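Local coordinates for protein aldose 1-epimerase (Escherichia coli, PDB 3NRE) that probably interconverts the alpha and beta anomers of aldose sugars, as a mutarotase does, at residues A[160-165]-A[205-210]; A[225-230]-A[281-286]. One frame throughout, in Å; residues are numbered along the deposited sequence. Where two conformers were deposited one is given.

Contact 1 (A[160-165]-A[205-210])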
loop_
_atom_site.group_PDB
_atom_site.type_symbol
_atom_site.label_atom_id
_atom_site.label_comp_id
_atom_site.label_asym_id
_atom_site.label_seq_id
_atom_site.Cartn_x
_atom_site.Cartn_y
_atom_site.Cartn_z
ATOM N N ILE A 160 -14.271 -9.253 -3.528
ATOM C CA ILE A 160 -12.951 -9.564 -2.975
ATOM C C ILE A 160 -13.039 -10.618 -1.874
ATOM O O ILE A 160 -14.102 -10.824 -1.267
ATOM C CB ILE A 160 -12.258 -8.308 -2.383
ATOM C CG1 ILE A 160 -13.047 -7.752 -1.200
ATOM C CG2 ILE A 160 -12.105 -7.247 -3.469
ATOM C CD1 ILE A 160 -12.258 -6.671 -0.401
ATOM N N GLN A 161 -11.898 -11.269 -1.679
ATOM C CA GLN A 161 -11.749 -12.314 -0.671
ATOM C C GLN A 161 -10.371 -12.148 -0.047
ATOM O O GLN A 161 -9.370 -12.081 -0.743
ATOM C CB GLN A 161 -11.873 -13.703 -1.255
ATOM C CG GLN A 161 -11.882 -14.796 -0.173
ATOM C CD GLN A 161 -11.971 -16.195 -0.757
ATOM O OE1 GLN A 161 -11.804 -16.392 -1.972
ATOM N NE2 GLN A 161 -12.229 -17.168 0.091
ATOM N N ALA A 162 -10.345 -11.994 1.270
ATOM C CA ALA A 162 -9.111 -11.725 1.997
ATOM C C ALA A 162 -9.342 -12.127 3.468
ATOM O O ALA A 162 -10.096 -11.484 4.181
ATOM C CB ALA A 162 -8.732 -10.226 1.915
ATOM N N GLN A 163 -8.739 -13.228 3.878
ATOM C CA GLN A 163 -8.885 -13.753 5.243
ATOM C C GLN A 163 -8.727 -12.694 6.316
ATOM O O GLN A 163 -7.846 -11.869 6.217
ATOM C CB GLN A 163 -7.857 -14.873 5.453
ATOM C CG GLN A 163 -7.775 -15.430 6.874
ATOM C CD GLN A 163 -6.678 -16.485 6.977
ATOM O OE1 GLN A 163 -6.785 -17.555 6.371
ATOM N NE2 GLN A 163 -5.604 -16.169 7.709
ATOM N N ALA A 164 -9.591 -12.721 7.333
ATOM C CA ALA A 164 -9.518 -11.798 8.448
ATOM C C ALA A 164 -10.186 -12.396 9.663
ATOM O O ALA A 164 -11.231 -13.046 9.552
ATOM C CB ALA A 164 -10.163 -10.437 8.105
ATOM N N SER A 165 -9.561 -12.201 10.818
ATOM C CA SER A 165 -10.111 -12.700 12.077
ATOM C C SER A 165 -10.636 -11.597 12.971
ATOM O O SER A 165 -11.049 -11.886 14.107
ATOM C CB SER A 165 -9.032 -13.505 12.826
ATOM O OG SER A 165 -7.983 -12.646 13.223
ATOM N N ALA A 205 -7.156 -7.551 10.631
ATOM C CA ALA A 205 -6.075 -8.378 11.191
ATOM C C ALA A 205 -6.346 -9.834 10.896
ATOM O O ALA A 205 -7.449 -10.222 10.466
ATOM C CB ALA A 205 -5.989 -8.196 12.721
ATOM N N GLY A 206 -5.337 -10.659 11.134
ATOM C CA GLY A 206 -5.488 -12.092 10.927
ATOM C C GLY A 206 -5.369 -12.557 9.490
ATOM O O GLY A 206 -5.759 -13.661 9.160
ATOM N N TRP A 207 -4.749 -11.744 8.655
ATOM C CA TRP A 207 -4.633 -12.035 7.251
ATOM C C TRP A 207 -3.466 -12.961 7.021
ATOM O O TRP A 207 -2.516 -12.981 7.818
ATOM C CB TRP A 207 -4.398 -10.733 6.497
ATOM C CG TRP A 207 -4.457 -10.828 5.027
ATOM C CD1 TRP A 207 -5.317 -11.566 4.290
ATOM C CD2 TRP A 207 -3.715 -10.018 4.103
ATOM N NE1 TRP A 207 -5.109 -11.316 2.951
ATOM C CE2 TRP A 207 -4.116 -10.385 2.816
ATOM C CE3 TRP A 207 -2.699 -9.063 4.249
ATOM C CZ2 TRP A 207 -3.574 -9.804 1.672
ATOM C CZ3 TRP A 207 -2.164 -8.492 3.146
ATOM C CH2 TRP A 207 -2.576 -8.887 1.858
ATOM N N ASN A 208 -3.554 -13.721 5.924
ATOM C CA ASN A 208 -2.502 -14.642 5.486
ATOM C C ASN A 208 -1.681 -14.112 4.297
ATOM O O ASN A 208 -0.956 -14.859 3.663
ATOM C CB ASN A 208 -3.090 -16.017 5.143
ATOM C CG ASN A 208 -4.066 -15.985 3.954
ATOM O OD1 ASN A 208 -4.460 -14.919 3.445
ATOM N ND2 ASN A 208 -4.457 -17.172 3.509
ATOM N N GLY A 209 -1.785 -12.815 4.018
ATOM C CA GLY A 209 -1.074 -12.191 2.957
ATOM C C GLY A 209 -1.545 -12.500 1.554
ATOM O O GLY A 209 -0.817 -12.207 0.644
ATOM N N GLN A 210 -2.703 -13.166 1.390
ATOM C CA GLN A 210 -3.201 -13.538 0.084
ATOM C C GLN A 210 -4.609 -12.985 -0.121
ATOM O O GLN A 210 -5.479 -13.070 0.780
ATOM C CB GLN A 210 -3.207 -15.070 -0.084
ATOM C CG GLN A 210 -1.842 -15.705 0.174
ATOM C CD GLN A 210 -1.810 -17.197 -0.154
ATOM O OE1 GLN A 210 -2.452 -17.655 -1.093
ATOM N NE2 GLN A 210 -1.064 -17.953 0.628
HETATM O O HOH W 1 -6.987 -14.730 2.237
#
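Backbones of A164 and G206 come within 4.7 Å at their CA atoms, where the chain of 163-165 passes the 205-210 loop, and S165 N gives a hydrogen bond of 2.9 Å to A205 O. Q163 carries the largest share of the contact. A chi1 of 174° sends its extended chain across to the loop, where NE2 meets G206 O at 2.9 Å in a nearly straight bond (171°) that stays in the plane of its amide. The side chains of Q163 and N208 cross at about a right angle, their amide planes 32° apart, Q163 NE2 3.6 Å from N208 CB. N208 OD1 closes an Asx turn with Q210 N, and a water bound to this OD1 and to Q210 O accepts from Q163 N. The W207 indole comes obliquely to Q163, CD1 3.2 Å from Q163 O, a buried oxygen without a hydrogen-bond donor. A162 CB lies 3.9 Å from W207 NE1, which bonds back to Q210 O at 2.8 Å while G209 CA sits over the ring. A leucine in place of W207 would probably leave Q210 O without its indole donor and open a gap beneath G209. The indole meets Y233 edge-to-face and packs on P255, and the loop passes from strand 200-205 of one antiparallel sheet to strand 210-215, neighbour of strand 159-162 in another, within the all-beta galactose mutarotase-like fold.

Contact 2 (A[225-230]-A[281-286])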
loop_
_atom_site.group_PDB
_atom_site.type_symbol
_atom_site.label_atom_id
_atom_site.label_comp_id
_atom_site.label_asym_id
_atom_site.label_seq_id
_atom_site.Cartn_x
_atom_site.Cartn_y
_atom_site.Cartn_z
ATOM N N GLU A 225 -0.445 -11.858 -3.690
ATOM C CA GLU A 225 0.365 -12.652 -2.749
ATOM C C GLU A 225 1.497 -11.790 -2.210
ATOM O O GLU A 225 2.077 -10.983 -2.925
ATOM C CB GLU A 225 0.975 -13.899 -3.406
ATOM C CG GLU A 225 -0.061 -14.911 -3.796
ATOM C CD GLU A 225 0.535 -16.222 -4.334
ATOM O OE1 GLU A 225 1.649 -16.639 -3.924
ATOM O OE2 GLU A 225 -0.148 -16.835 -5.173
ATOM N N THR A 226 1.755 -11.892 -0.921
ATOM C CA THR A 226 2.854 -11.147 -0.301
ATOM C C THR A 226 3.874 -12.111 0.331
ATOM O O THR A 226 3.515 -13.226 0.843
ATOM C CB THR A 226 2.344 -10.191 0.788
ATOM O OG1 THR A 226 1.487 -10.935 1.683
ATOM C CG2 THR A 226 1.611 -8.953 0.160
ATOM N N THR A 227 5.141 -11.700 0.300
ATOM C CA THR A 227 6.228 -12.508 0.904
ATOM C C THR A 227 7.219 -11.599 1.610
ATOM O O THR A 227 7.781 -10.710 0.980
ATOM C CB THR A 227 7.061 -13.295 -0.156
ATOM O OG1 THR A 227 6.179 -13.996 -1.030
ATOM C CG2 THR A 227 7.988 -14.303 0.511
ATOM N N PRO A 228 7.411 -11.767 2.927
ATOM C CA PRO A 228 6.701 -12.623 3.890
ATOM C C PRO A 228 5.210 -12.291 3.916
ATOM O O PRO A 228 4.825 -11.188 3.489
ATOM C CB PRO A 228 7.336 -12.266 5.229
ATOM C CG PRO A 228 8.642 -11.572 4.868
ATOM C CD PRO A 228 8.397 -10.893 3.580
ATOM N N PRO A 229 4.372 -13.235 4.344
ATOM C CA PRO A 229 2.943 -12.966 4.340
ATOM C C PRO A 229 2.651 -11.757 5.210
ATOM O O PRO A 229 3.078 -11.677 6.356
ATOM C CB PRO A 229 2.310 -14.255 4.899
ATOM C CG PRO A 229 3.402 -15.289 4.888
ATOM C CD PRO A 229 4.708 -14.571 4.885
ATOM N N ALA A 230 1.948 -10.805 4.641
ATOM C CA ALA A 230 1.492 -9.642 5.391
ATOM C C ALA A 230 0.373 -10.040 6.353
ATOM O O ALA A 230 -0.514 -10.784 5.984
ATOM C CB ALA A 230 0.996 -8.596 4.423
ATOM N N THR A 281 12.961 -6.522 3.732
ATOM C CA THR A 281 12.418 -6.571 2.374
ATOM C C THR A 281 11.040 -7.215 2.403
ATOM O O THR A 281 10.774 -8.121 3.204
ATOM C CB THR A 281 13.356 -7.378 1.429
ATOM O OG1 THR A 281 14.664 -6.786 1.414
ATOM C CG2 THR A 281 12.796 -7.413 0.006
ATOM N N SER A 282 10.133 -6.714 1.567
ATOM C CA SER A 282 8.825 -7.370 1.384
ATOM C C SER A 282 8.523 -7.384 -0.103
ATOM O O SER A 282 9.029 -6.546 -0.808
ATOM C CB SER A 282 7.695 -6.676 2.139
ATOM O OG SER A 282 7.539 -5.353 1.744
ATOM N N GLU A 283 7.673 -8.305 -0.548
ATOM C CA GLU A 283 7.304 -8.408 -1.944
ATOM C C GLU A 283 5.780 -8.514 -2.049
ATOM O O GLU A 283 5.138 -9.144 -1.217
ATOM C CB GLU A 283 7.978 -9.658 -2.528
ATOM C CG GLU A 283 7.667 -9.963 -3.966
ATOM C CD GLU A 283 8.107 -11.366 -4.357
ATOM O OE1 GLU A 283 9.342 -11.580 -4.407
ATOM O OE2 GLU A 283 7.217 -12.232 -4.593
HETATM N N MSE A 284 5.198 -7.899 -3.080
HETATM C CA MSE A 284 3.794 -8.096 -3.400
HETATM C C MSE A 284 3.780 -8.581 -4.832
HETATM O O MSE A 284 4.449 -7.969 -5.663
HETATM C CB MSE A 284 3.068 -6.761 -3.305
HETATM C CG MSE A 284 1.650 -6.745 -3.887
HETATM SE SE MSE A 284 0.715 -5.106 -3.797
HETATM C CE MSE A 284 1.677 -4.024 -5.063
ATOM N N SER A 285 3.013 -9.629 -5.131
ATOM C CA SER A 285 2.791 -9.989 -6.503
ATOM C C SER A 285 1.316 -9.906 -6.850
ATOM O O SER A 285 0.444 -10.173 -6.004
ATOM C CB SER A 285 3.378 -11.353 -6.818
ATOM O OG SER A 285 2.650 -12.423 -6.230
ATOM N N LEU A 286 1.042 -9.466 -8.085
ATOM C CA LEU A 286 -0.322 -9.429 -8.602
ATOM C C LEU A 286 -0.363 -10.275 -9.858
ATOM O O LEU A 286 0.267 -9.940 -10.843
ATOM C CB LEU A 286 -0.728 -7.979 -8.919
ATOM C CG LEU A 286 -0.670 -6.958 -7.766
ATOM C CD1 LEU A 286 -0.960 -5.544 -8.296
ATOM C CD2 LEU A 286 -1.610 -7.363 -6.638
HETATM O O HOH W 2 4.655 -12.659 -3.103
#
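Four backbone hydrogen bonds join E225 and T227 to S285 and E283, the two hydrogen-bonded pairs of an antiparallel strand pairing whose short axes run 4.7 Å apart at 164°. S285 N to E225 O is the shortest at 2.8 Å and nearly straight; E283 N to T227 O is more bent, at 138°, its acceptor belonging to the cis peptide before P228. CA-H...O contacts fill in around the non-hydrogen-bonded pair T226-M284, with T226 CA 3.2 Å from E283 O. Apolar side-chain contact is slight: T226 CG2 approaches M284 CB (a selenomethionine) at 4.4 Å. P228 CD touches a carbonyl oxygen, T281 O, at 3.7 Å. Polar groups line the face that holds E225, T227, E283 and S285. T227 and E283 point the same way side by side, their OG1 and OE2 bridged by a water that donates to E283 OE2 and, weakly, to E225 O. S285 OG sits 3.6 Å from E225 CB, whose carboxylate leads away. T226 OG1, held between backbone N and carbonyl carbon (chi1 51°), accepts from A230 N at 3.0 Å, tying the 228-230 loop to the strand, and probably also hydrogen-bonds to G209 O. Main-chain bonding thus carries the pairing, with two glutamates and a bridging water on one sheet face, while M284 on the other packs against W148 and P255.

How the contacts relate
Both contacts reach the same nine-stranded antiparallel sheet of this all-beta, galactose mutarotase-like fold, but at different places. Contact 2 joins its neighbouring strands 220-227 and 279-290 and rests on regular main-chain bonding. Contact 1 lies farther out, its centre about 15 Å from the centre of the chain against about 11 Å for contact 2; there strand 159-162 gives way to loop, and side-chain amides, an indole and a water do more of the work. Each is partly buried, with solvent-facing polar groups and a side chain reaching P255 of strand 250-256. They also meet directly: W207 CE3 packs 3.3 Å from A230 O, so the 205-210 loop lies against the 228-230 loop.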